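Putative antibiotic biosynthesis monooxygenase (Bordetella bronchiseptica, PDB 3GZ7) is probably a monooxygenase of the antibiotic biosynthesis monooxygenase family, a dimeric alpha-beta barrel protein whose substrate is not established. Local coordinates at residues V41-R52 with D84-W94. Numbering follows the deposited sequence. Where two conformers were deposited one is given.
Sequences VAQARPLFMRAR and DFRQSADFQEW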
ATOM      1  N   VAL A  41      16.347   0.926  -7.620  1.00 19.27           N
ATOM      2  CA  VAL A  41      14.975   0.927  -8.132  1.00 15.30           C
ATOM      3  C   VAL A  41      14.797   1.909  -9.313  1.00 18.42           C
ATOM      4  O   VAL A  41      14.126   1.577 -10.303  1.00 17.96           O
ATOM      5  CB  VAL A  41      13.930   1.212  -7.031  1.00 15.08           C
ATOM      6  CG1 VAL A  41      12.515   1.186  -7.633  1.00 16.12           C
ATOM      7  CG2 VAL A  41      14.035   0.177  -5.864  1.00  8.13           C
ATOM      8  N   ALA A  42      15.394   3.104  -9.230  1.00 17.56           N
ATOM      9  CA  ALA A  42      15.224   4.137 -10.271  1.00 18.30           C
ATOM     10  C   ALA A  42      15.737   3.622 -11.617  1.00 19.99           C
ATOM     11  O   ALA A  42      15.096   3.746 -12.648  1.00 19.73           O
ATOM     12  CB  ALA A  42      15.927   5.447  -9.863  1.00 14.60           C
ATOM     13  N   GLN A  43      16.866   2.947 -11.552  1.00 23.10           N
ATOM     14  CA  GLN A  43      17.510   2.329 -12.696  1.00 22.52           C
ATOM     15  C   GLN A  43      16.823   1.082 -13.224  1.00 20.67           C
ATOM     16  O   GLN A  43      16.929   0.756 -14.392  1.00 20.74           O
ATOM     17  CB  GLN A  43      18.935   1.974 -12.284  1.00 22.05           C
ATOM     18  CG  GLN A  43      19.745   1.614 -13.447  1.00 31.99           C
ATOM     19  CD  GLN A  43      21.098   1.140 -13.092  1.00 37.69           C
ATOM     20  OE1 GLN A  43      21.629   1.411 -11.986  1.00 39.95           O
ATOM     21  NE2 GLN A  43      21.680   0.381 -14.027  1.00 36.60           N
ATOM     22  N   ALA A  44      16.145   0.381 -12.341  1.00 22.51           N
ATOM     23  CA  ALA A  44      15.521  -0.897 -12.644  1.00 21.85           C
ATOM     24  C   ALA A  44      14.092  -0.714 -13.145  1.00 25.71           C
ATOM     25  O   ALA A  44      13.536  -1.604 -13.763  1.00 26.07           O
ATOM     26  CB  ALA A  44      15.560  -1.779 -11.399  1.00 20.62           C
ATOM     27  N   ARG A  45      13.506   0.455 -12.878  1.00 28.20           N
ATOM     28  CA  ARG A  45      12.120   0.770 -13.232  1.00 27.57           C
ATOM     29  C   ARG A  45      11.666   0.394 -14.643  1.00 26.44           C
ATOM     30  O   ARG A  45      10.581  -0.181 -14.762  1.00 25.84           O
ATOM     31  CB  ARG A  45      11.792   2.251 -12.948  1.00 29.67           C
ATOM     32  CG  ARG A  45      11.065   2.419 -11.627  1.00 36.76           C
ATOM     33  CD  ARG A  45      10.516   3.797 -11.368  1.00 32.71           C
ATOM     34  NE  ARG A  45       9.212   4.055 -11.961  1.00 33.78           N
ATOM     35  CZ  ARG A  45       8.986   4.770 -13.075  1.00 41.38           C
ATOM     36  NH1 ARG A  45       9.975   5.296 -13.795  1.00 38.48           N
ATOM     37  NH2 ARG A  45       7.738   4.961 -13.476  1.00 32.13           N
ATOM     38  N   PRO A  46      12.466   0.716 -15.696  1.00 24.50           N
ATOM     39  CA  PRO A  46      12.249   0.276 -17.096  1.00 23.55           C
ATOM     40  C   PRO A  46      12.153  -1.245 -17.357  1.00 24.63           C
ATOM     41  O   PRO A  46      11.465  -1.662 -18.294  1.00 28.63           O
ATOM     42  CB  PRO A  46      13.457   0.854 -17.835  1.00 23.51           C
ATOM     43  CG  PRO A  46      13.868   2.005 -17.021  1.00 27.26           C
ATOM     44  CD  PRO A  46      13.653   1.583 -15.600  1.00 24.00           C
ATOM     45  N   LEU A  47      12.844  -2.055 -16.556  1.00 24.58           N
ATOM     46  CA  LEU A  47      12.637  -3.512 -16.525  1.00 23.29           C
ATOM     47  C   LEU A  47      11.210  -3.884 -16.278  1.00 25.51           C
ATOM     48  O   LEU A  47      10.672  -4.796 -16.927  1.00 30.17           O
ATOM     49  CB  LEU A  47      13.502  -4.195 -15.429  1.00 23.80           C
ATOM     50  CG  LEU A  47      15.019  -4.144 -15.626  1.00 23.71           C
ATOM     51  CD1 LEU A  47      15.850  -4.769 -14.452  1.00 21.39           C
ATOM     52  CD2 LEU A  47      15.359  -4.765 -16.971  1.00 27.11           C
ATOM     53  N   PHE A  48      10.605  -3.243 -15.284  1.00 25.39           N
ATOM     54  CA  PHE A  48       9.199  -3.476 -14.977  1.00 25.59           C
ATOM     55  C   PHE A  48       8.244  -2.918 -16.061  1.00 26.55           C
ATOM     56  O   PHE A  48       7.328  -3.608 -16.474  1.00 26.96           O
ATOM     57  CB  PHE A  48       8.818  -2.853 -13.623  1.00 25.63           C
ATOM     58  CG  PHE A  48       9.230  -3.669 -12.412  1.00 23.94           C
ATOM     59  CD1 PHE A  48       8.414  -4.680 -11.927  1.00 28.76           C
ATOM     60  CD2 PHE A  48      10.395  -3.387 -11.732  1.00 22.40           C
ATOM     61  CE1 PHE A  48       8.764  -5.411 -10.814  1.00 25.07           C
ATOM     62  CE2 PHE A  48      10.738  -4.125 -10.633  1.00 19.92           C
ATOM     63  CZ  PHE A  48       9.920  -5.135 -10.176  1.00 19.50           C
HETATM   64  N   MSE A  49       8.461  -1.668 -16.492  0.70 27.87           N
HETATM   65  CA  MSE A  49       7.575  -0.988 -17.476  0.70 28.12           C
HETATM   66  C   MSE A  49       7.458  -1.767 -18.753  0.70 25.06           C
HETATM   67  O   MSE A  49       6.382  -1.863 -19.342  0.70 29.14           O
HETATM   68  CB  MSE A  49       8.077   0.436 -17.834  0.70 30.72           C
HETATM   69  CG  MSE A  49       8.112   1.470 -16.680  0.70 35.43           C
HETATM   70 SE   MSE A  49       6.406   1.765 -15.767  0.53 37.62          SE
HETATM   71  CE  MSE A  49       5.392   2.816 -17.108  0.70 22.03           C
ATOM     72  N   ARG A  50       8.568  -2.319 -19.196  1.00 24.92           N
ATOM     73  CA  ARG A  50       8.562  -3.218 -20.359  1.00 24.76           C
ATOM     74  C   ARG A  50       8.117  -4.687 -20.061  1.00 24.73           C
ATOM     75  O   ARG A  50       8.020  -5.481 -20.994  1.00 24.01           O
ATOM     76  CB  ARG A  50       9.920  -3.203 -21.069  1.00 21.24           C
ATOM     77  CG  ARG A  50      10.928  -4.135 -20.518  1.00 26.46           C
ATOM     78  CD  ARG A  50      12.298  -3.705 -20.980  1.00 27.09           C
ATOM     79  NE  ARG A  50      13.345  -4.633 -20.563  1.00 29.67           N
ATOM     80  CZ  ARG A  50      14.636  -4.313 -20.510  1.00 29.04           C
ATOM     81  NH1 ARG A  50      15.040  -3.100 -20.848  1.00 33.88           N
ATOM     82  NH2 ARG A  50      15.523  -5.204 -20.134  1.00 34.45           N
ATOM     83  N   ALA A  51       7.830  -5.050 -18.806  1.00 23.72           N
ATOM     84  CA  ALA A  51       7.319  -6.390 -18.510  1.00 20.26           C
ATOM     85  C   ALA A  51       5.922  -6.547 -19.088  1.00 19.73           C
ATOM     86  O   ALA A  51       5.151  -5.587 -19.153  1.00 20.55           O
ATOM     87  CB  ALA A  51       7.302  -6.652 -17.024  1.00 21.34           C
ATOM     88  N   ARG A  52       5.606  -7.755 -19.541  1.00 18.28           N
ATOM     89  CA  ARG A  52       4.267  -8.085 -20.056  1.00 17.63           C
ATOM     90  C   ARG A  52       3.133  -7.725 -19.075  1.00 17.50           C
ATOM     91  O   ARG A  52       3.151  -8.192 -17.929  1.00 13.78           O
ATOM     92  CB  ARG A  52       4.218  -9.571 -20.330  1.00 19.61           C
ATOM     93  CG  ARG A  52       2.869 -10.102 -20.813  1.00 23.15           C
ATOM     94  CD  ARG A  52       3.016 -11.553 -21.177  1.00 19.13           C
ATOM     95  NE  ARG A  52       1.744 -12.106 -21.567  1.00 31.80           N
ATOM     96  CZ  ARG A  52       1.584 -13.317 -22.073  1.00 33.22           C
ATOM     97  NH1 ARG A  52       2.630 -14.119 -22.251  1.00 32.73           N
ATOM     98  NH2 ARG A  52       0.362 -13.718 -22.399  1.00 38.33           N
ATOM     99  N   ASP A  84       4.801 -14.653 -15.513  1.00 14.26           N
ATOM    100  CA  ASP A  84       5.552 -14.006 -16.622  1.00 13.54           C
ATOM    101  C   ASP A  84       6.798 -13.222 -16.149  1.00 13.31           C
ATOM    102  O   ASP A  84       7.915 -13.472 -16.635  1.00 13.53           O
ATOM    103  CB  ASP A  84       4.622 -13.141 -17.540  1.00 11.77           C
ATOM    104  CG  ASP A  84       3.432 -13.929 -18.063  1.00 12.29           C
ATOM    105  OD1 ASP A  84       3.627 -15.128 -18.314  1.00 16.41           O
ATOM    106  OD2 ASP A  84       2.293 -13.394 -18.174  1.00 14.58           O
ATOM    107  N   PHE A  85       6.618 -12.279 -15.235  1.00 13.08           N
ATOM    108  CA  PHE A  85       7.744 -11.462 -14.797  1.00 15.75           C
ATOM    109  C   PHE A  85       8.755 -12.324 -14.042  1.00 15.45           C
ATOM    110  O   PHE A  85       9.962 -12.260 -14.284  1.00 16.19           O
ATOM    111  CB  PHE A  85       7.319 -10.250 -13.946  1.00 17.05           C
ATOM    112  CG  PHE A  85       8.488  -9.461 -13.392  1.00 14.84           C
ATOM    113  CD1 PHE A  85       9.202  -8.602 -14.200  1.00 21.80           C
ATOM    114  CD2 PHE A  85       8.893  -9.625 -12.083  1.00 23.09           C
ATOM    115  CE1 PHE A  85      10.292  -7.900 -13.691  1.00 21.06           C
ATOM    116  CE2 PHE A  85       9.988  -8.956 -11.580  1.00 18.99           C
ATOM    117  CZ  PHE A  85      10.678  -8.093 -12.373  1.00 19.81           C
ATOM    118  N   ARG A  86       8.246 -13.175 -13.162  1.00 15.65           N
ATOM    119  CA  ARG A  86       9.106 -14.038 -12.364  1.00 13.07           C
ATOM    120  C   ARG A  86       9.952 -15.045 -13.154  1.00 13.46           C
ATOM    121  O   ARG A  86      10.997 -15.468 -12.684  1.00 12.04           O
ATOM    122  CB  ARG A  86       8.258 -14.746 -11.313  1.00 15.77           C
ATOM    123  CG  ARG A  86       7.889 -13.890 -10.139  1.00 17.47           C
ATOM    124  CD  ARG A  86       9.017 -13.754  -9.114  1.00 16.13           C
ATOM    125  NE  ARG A  86       8.578 -12.852  -8.048  1.00 16.74           N
ATOM    126  CZ  ARG A  86       7.883 -13.208  -6.978  1.00 19.25           C
ATOM    127  NH1 ARG A  86       7.510 -14.485  -6.777  1.00 14.84           N
ATOM    128  NH2 ARG A  86       7.530 -12.267  -6.107  1.00 24.53           N
ATOM    129  N   GLN A  87       9.490 -15.450 -14.334  1.00 13.77           N
ATOM    130  CA  GLN A  87      10.260 -16.372 -15.192  1.00 13.77           C
ATOM    131  C   GLN A  87      11.178 -15.633 -16.205  1.00 14.73           C
ATOM    132  O   GLN A  87      11.856 -16.273 -16.978  1.00 14.86           O
ATOM    133  CB  GLN A  87       9.305 -17.317 -15.944  1.00 14.60           C
ATOM    134  CG  GLN A  87       8.624 -18.372 -15.060  1.00 13.08           C
ATOM    135  CD  GLN A  87       7.984 -19.462 -15.869  1.00 11.50           C
ATOM    136  OE1 GLN A  87       6.769 -19.676 -15.827  1.00 11.61           O
ATOM    137  NE2 GLN A  87       8.806 -20.151 -16.647  1.00 16.79           N
ATOM    138  N   SER A  88      11.204 -14.295 -16.205  1.00 13.88           N
ATOM    139  CA  SER A  88      11.926 -13.555 -17.236  1.00 13.41           C
ATOM    140  C   SER A  88      13.310 -13.235 -16.735  1.00 16.73           C
ATOM    141  O   SER A  88      13.543 -13.155 -15.524  1.00 16.85           O
ATOM    142  CB  SER A  88      11.224 -12.250 -17.570  1.00 15.84           C
ATOM    143  OG  SER A  88      11.352 -11.323 -16.492  1.00  8.15           O
ATOM    144  N   ALA A  89      14.211 -13.015 -17.677  1.00 17.63           N
ATOM    145  CA  ALA A  89      15.574 -12.615 -17.393  1.00 19.05           C
ATOM    146  C   ALA A  89      15.588 -11.238 -16.752  1.00 18.40           C
ATOM    147  O   ALA A  89      16.534 -10.916 -16.059  1.00 19.54           O
ATOM    148  CB  ALA A  89      16.410 -12.610 -18.639  1.00 17.30           C
ATOM    149  N   ASP A  90      14.548 -10.427 -16.948  1.00 20.16           N
ATOM    150  CA  ASP A  90      14.509  -9.097 -16.271  1.00 19.64           C
ATOM    151  C   ASP A  90      14.341  -9.198 -14.778  1.00 19.23           C
ATOM    152  O   ASP A  90      14.848  -8.346 -14.048  1.00 20.83           O
ATOM    153  CB  ASP A  90      13.475  -8.166 -16.858  1.00 19.50           C
ATOM    154  CG  ASP A  90      13.906  -7.609 -18.230  1.00 26.49           C
ATOM    155  OD1 ASP A  90      15.120  -7.649 -18.524  1.00 25.99           O
ATOM    156  OD2 ASP A  90      13.035  -7.134 -19.003  1.00 23.53           O
ATOM    157  N   PHE A  91      13.694 -10.255 -14.313  1.00 20.34           N
ATOM    158  CA  PHE A  91      13.661 -10.534 -12.857  1.00 21.07           C
ATOM    159  C   PHE A  91      15.054 -10.812 -12.300  1.00 19.15           C
ATOM    160  O   PHE A  91      15.418 -10.339 -11.233  1.00 18.04           O
ATOM    161  CB  PHE A  91      12.677 -11.678 -12.506  1.00 21.62           C
ATOM    162  CG  PHE A  91      12.665 -12.028 -11.029  1.00 22.32           C
ATOM    163  CD1 PHE A  91      12.547 -11.033 -10.068  1.00 27.10           C
ATOM    164  CD2 PHE A  91      12.786 -13.335 -10.609  1.00 25.67           C
ATOM    165  CE1 PHE A  91      12.579 -11.338  -8.719  1.00 26.56           C
ATOM    166  CE2 PHE A  91      12.776 -13.643  -9.251  1.00 19.84           C
ATOM    167  CZ  PHE A  91      12.668 -12.638  -8.315  1.00 26.10           C
ATOM    168  N   GLN A  92      15.838 -11.564 -13.055  1.00 21.53           N
ATOM    169  CA  GLN A  92      17.213 -11.862 -12.698  1.00 22.31           C
ATOM    170  C   GLN A  92      18.062 -10.579 -12.668  1.00 22.47           C
ATOM    171  O   GLN A  92      18.963 -10.439 -11.836  1.00 22.17           O
ATOM    172  CB  GLN A  92      17.831 -12.923 -13.667  1.00 21.31           C
ATOM    173  CG  GLN A  92      16.902 -14.159 -13.982  1.00 19.70           C
ATOM    174  CD  GLN A  92      16.490 -14.914 -12.736  1.00 27.49           C
ATOM    175  OE1 GLN A  92      17.310 -15.118 -11.853  1.00 29.78           O
ATOM    176  NE2 GLN A  92      15.243 -15.370 -12.673  1.00 20.91           N
ATOM    177  N   GLU A  93      17.757  -9.636 -13.555  1.00 23.11           N
ATOM    178  CA  GLU A  93      18.444  -8.336 -13.602  1.00 22.33           C
ATOM    179  C   GLU A  93      17.989  -7.369 -12.459  1.00 21.59           C
ATOM    180  O   GLU A  93      18.797  -6.651 -11.864  1.00 20.11           O
ATOM    181  CB  GLU A  93      18.209  -7.712 -14.969  1.00 23.96           C
ATOM    182  CG  GLU A  93      18.855  -6.389 -15.201  1.00 32.14           C
ATOM    183  CD  GLU A  93      20.360  -6.469 -15.192  1.00 44.23           C
ATOM    184  OE1 GLU A  93      20.919  -7.587 -15.157  1.00 45.47           O
ATOM    185  OE2 GLU A  93      20.984  -5.391 -15.213  1.00 52.09           O
ATOM    186  N   TRP A  94      16.698  -7.370 -12.156  1.00 19.78           N
ATOM    187  CA  TRP A  94      16.187  -6.683 -10.988  1.00 19.86           C
ATOM    188  C   TRP A  94      16.950  -7.151  -9.740  1.00 17.84           C
ATOM    189  O   TRP A  94      17.399  -6.343  -8.966  1.00 18.58           O
ATOM    190  CB  TRP A  94      14.658  -6.907 -10.853  1.00 20.27           C
ATOM    191  CG  TRP A  94      14.087  -6.595  -9.480  1.00 22.05           C
ATOM    192  CD1 TRP A  94      13.776  -7.496  -8.510  1.00 19.64           C
ATOM    193  CD2 TRP A  94      13.756  -5.296  -8.933  1.00 28.86           C
ATOM    194  NE1 TRP A  94      13.288  -6.869  -7.405  1.00 25.98           N
ATOM    195  CE2 TRP A  94      13.269  -5.513  -7.622  1.00 22.83           C
ATOM    196  CE3 TRP A  94      13.829  -3.993  -9.413  1.00 22.85           C
ATOM    197  CZ2 TRP A  94      12.841  -4.465  -6.784  1.00 22.05           C
ATOM    198  CZ3 TRP A  94      13.421  -2.951  -8.576  1.00 23.13           C
ATOM    199  CH2 TRP A  94      12.919  -3.206  -7.271  1.00 20.68           C
TER
HETATM  200  O   HOH W   1      10.456  -7.035 -18.050  1.00 20.84           O
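Phe48 is wedged between Phe85 and Trp94, and the three rings form an aromatic cluster. Phe85 lies over one face of Phe48 in an offset stack, centroids 4.7 Å apart and planes at 19°. Toward Trp94 the same ring turns its edge: Phe48 CE2 comes down on the indole face, 3.3 Å from Trp94 CE3, a T-shaped pair with planes at 79°. Phe91 CB lies over the opposite face of Phe85, toward its rim.

The indole fits as a knob among Val41, Ala44, Leu47 and Phe48. Ala44 CB meets its edge, 3.4 Å from Trp94 CE3. With CG anti to the carbonyl carbon (chi1 -66°), Leu47 sends CD1 to Glu93 CG at 3.5 Å and CD2 against the Asp90 carboxylate.

Helices 34-49 and 89-98 run nearly antiparallel here, on one side of the antiparallel sheet of a ferredoxin-like fold, two of which pair in the dimeric alpha-beta barrel; Phe48 also rests on Leu71 and Val73 of that sheet. Trp94 NE1 hydrogen-bonds a bound citrate, probably from the crystallisation liquor.

Arg50 grips Asp90 side-on, NE to OD2 and NH2 to OD1, both 3.0 Å, on the syn side but tilted well out of the carboxylate plane. A water bridges Leu47 O and Asp90 OD2, giving the latter a second donor. In the turn joining helix 78-85 to helix 89-98, Ser88 N-caps the latter through a weak bond from Phe91 N, while its OG donates to Phe85 O at 2.8 Å. Asp84 OD2, hydrogen-bonded by Asn80, sits over the guanidinium face of Arg52, a long, purely electrostatic pairing.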